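CDC48 domain-containing protein (Pyrococcus horikoshii, PDB 4UZR) is of unknown function, assembles into hexamers and dodecamers with a twelve-bladed beta-propeller, and may bind ATP. Local coordinates at residues V19-I24 / I37-L42. Sequence-based numbering, arbitrary orientation.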
loop_
_atom_site.group_PDB
_atom_site.type_symbol
_atom_site.label_atom_id
_atom_site.label_comp_id
_atom_site.label_asym_id
_atom_site.label_seq_id
_atom_site.Cartn_x
_atom_site.Cartn_y
_atom_site.Cartn_z
ATOM N N VAL A 19 44.677 12.551 -8.970
ATOM C CA VAL A 19 44.397 13.812 -8.297
ATOM C C VAL A 19 45.437 14.883 -8.644
ATOM O O VAL A 19 45.104 16.057 -8.788
ATOM C CB VAL A 19 44.286 13.607 -6.762
ATOM C CG1 VAL A 19 45.447 12.765 -6.245
ATOM C CG2 VAL A 19 44.204 14.936 -6.031
ATOM N N ASP A 20 46.691 14.468 -8.794
ATOM C CA ASP A 20 47.766 15.366 -9.207
ATOM C C ASP A 20 47.496 15.988 -10.583
ATOM O O ASP A 20 47.624 17.206 -10.771
ATOM C CB ASP A 20 49.099 14.621 -9.206
ATOM C CG ASP A 20 49.403 13.988 -7.864
ATOM O OD1 ASP A 20 48.676 14.295 -6.893
ATOM O OD2 ASP A 20 50.373 13.204 -7.771
ATOM N N VAL A 21 47.139 15.136 -11.541
ATOM C CA VAL A 21 46.785 15.578 -12.888
ATOM C C VAL A 21 45.614 16.560 -12.841
ATOM O O VAL A 21 45.639 17.614 -13.499
ATOM C CB VAL A 21 46.417 14.378 -13.785
ATOM C CG1 VAL A 21 46.008 14.850 -15.171
ATOM C CG2 VAL A 21 47.587 13.410 -13.874
ATOM N N ILE A 22 44.600 16.222 -12.046
ATOM C CA ILE A 22 43.448 17.107 -11.863
ATOM C C ILE A 22 43.889 18.468 -11.331
ATOM O O ILE A 22 43.417 19.517 -11.783
ATOM C CB ILE A 22 42.400 16.494 -10.909
ATOM C CG1 ILE A 22 41.762 15.257 -11.541
ATOM C CG2 ILE A 22 41.326 17.512 -10.560
ATOM C CD1 ILE A 22 40.566 14.729 -10.784
ATOM N N ARG A 23 44.813 18.434 -10.379
ATOM C CA ARG A 23 45.358 19.637 -9.767
ATOM C C ARG A 23 46.031 20.512 -10.815
ATOM O O ARG A 23 45.847 21.730 -10.825
ATOM C CB ARG A 23 46.353 19.273 -8.665
ATOM C CG ARG A 23 45.866 19.598 -7.266
ATOM C CD ARG A 23 46.969 19.395 -6.245
ATOM N NE ARG A 23 46.537 19.751 -4.897
ATOM C CZ ARG A 23 45.987 18.895 -4.042
ATOM N NH1 ARG A 23 45.809 17.628 -4.389
ATOM N NH2 ARG A 23 45.622 19.305 -2.835
ATOM N N ILE A 24 46.819 19.891 -11.691
ATOM C CA ILE A 24 47.459 20.631 -12.777
ATOM C C ILE A 24 46.417 21.235 -13.720
ATOM O O ILE A 24 46.597 22.338 -14.240
ATOM C CB ILE A 24 48.449 19.749 -13.573
ATOM C CG1 ILE A 24 49.586 19.273 -12.669
ATOM C CG2 ILE A 24 49.028 20.512 -14.755
ATOM C CD1 ILE A 24 50.477 18.234 -13.313
ATOM N N ILE A 37 33.931 18.727 -14.991
ATOM C CA ILE A 37 35.289 19.017 -15.434
ATOM C C ILE A 37 35.927 17.815 -16.123
ATOM O O ILE A 37 36.059 16.748 -15.527
ATOM C CB ILE A 37 36.178 19.417 -14.243
ATOM C CG1 ILE A 37 35.511 20.529 -13.429
ATOM C CG2 ILE A 37 37.557 19.841 -14.724
ATOM C CD1 ILE A 37 36.212 20.835 -12.126
ATOM N N GLY A 38 36.336 17.995 -17.376
ATOM C CA GLY A 38 36.974 16.929 -18.126
ATOM C C GLY A 38 38.476 16.910 -17.914
ATOM O O GLY A 38 39.133 17.947 -17.986
ATOM N N ILE A 39 39.026 15.727 -17.652
ATOM C CA ILE A 39 40.458 15.602 -17.396
ATOM C C ILE A 39 41.055 14.372 -18.080
ATOM O O ILE A 39 40.504 13.276 -18.001
ATOM C CB ILE A 39 40.747 15.573 -15.877
ATOM C CG1 ILE A 39 40.829 17.000 -15.331
ATOM C CG2 ILE A 39 42.030 14.810 -15.575
ATOM C CD1 ILE A 39 40.056 17.211 -14.051
ATOM N N SER A 40 42.178 14.566 -18.763
ATOM C CA SER A 40 42.842 13.476 -19.467
ATOM C C SER A 40 43.598 12.550 -18.520
ATOM O O SER A 40 44.510 12.974 -17.811
ATOM C CB SER A 40 43.798 14.022 -20.528
ATOM O OG SER A 40 44.399 12.963 -21.255
ATOM N N ILE A 41 43.209 11.280 -18.521
ATOM C CA ILE A 41 43.890 10.253 -17.746
ATOM C C ILE A 41 44.292 9.103 -18.662
ATOM O O ILE A 41 43.450 8.524 -19.351
ATOM C CB ILE A 41 42.994 9.712 -16.618
ATOM C CG1 ILE A 41 42.649 10.829 -15.632
ATOM C CG2 ILE A 41 43.677 8.560 -15.902
ATOM C CD1 ILE A 41 41.776 10.381 -14.483
ATOM N N LEU A 42 45.585 8.786 -18.664
ATOM C CA LEU A 42 46.143 7.718 -19.494
ATOM C C LEU A 42 45.786 7.853 -20.975
ATOM O O LEU A 42 45.738 6.860 -21.701
ATOM C CB LEU A 42 45.720 6.342 -18.968
ATOM C CG LEU A 42 46.107 6.017 -17.524
ATOM C CD1 LEU A 42 45.497 4.693 -17.088
ATOM C CD2 LEU A 42 47.619 5.991 -17.363
#
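In Ile39, CG1 is turned anti to the carbonyl carbon (chi1 -84°), which leaves CG2 anti to the backbone N, and both branches reach helix 18-26. The longer branch ends in CD1, which lies against Ile22 at the fork of its side chain, 3.6 Å from Ile22 CG1 and 3.7 Å from Ile22 CG2; the two isoleucines cross at about a right angle. In Val21 it is CG1 that stands anti to the backbone N (chi1 178°), and this methyl approaches Ile39 CG2 at 4.0 Å as the two side chains run past each other in opposite directions. The same Val21 CG1 also packs on the strand backbone, 3.6 Å from Ser40 O. No hydrogen bond joins the segments; Ile39, meeting the successive helix residues Val21 and Ile22, supplies the apolar part of a small interface. Replacing Ile22 by alanine removes CG1, CG2 and CD1 and would probably leave CD1 of Ile39 without most of its packing partner, opening a gap between helix and strand. A few branched side chains thus pack a helix against an outer strand: the axes of segments 19-24 and 37-41 approach to 8.6 Å, their N-to-C directions 125° apart. Both lie in the region assigned to CDC48 domain 2, where helix 18-26 packs on a mixed four-stranded sheet: Ile22 also touches Phe48 of strand 44-54, whose Val46 is joined to Ile39 by backbone hydrogen bonding, while Val19 and Arg23 touch Ile66 of strand 65-69 at the far edge.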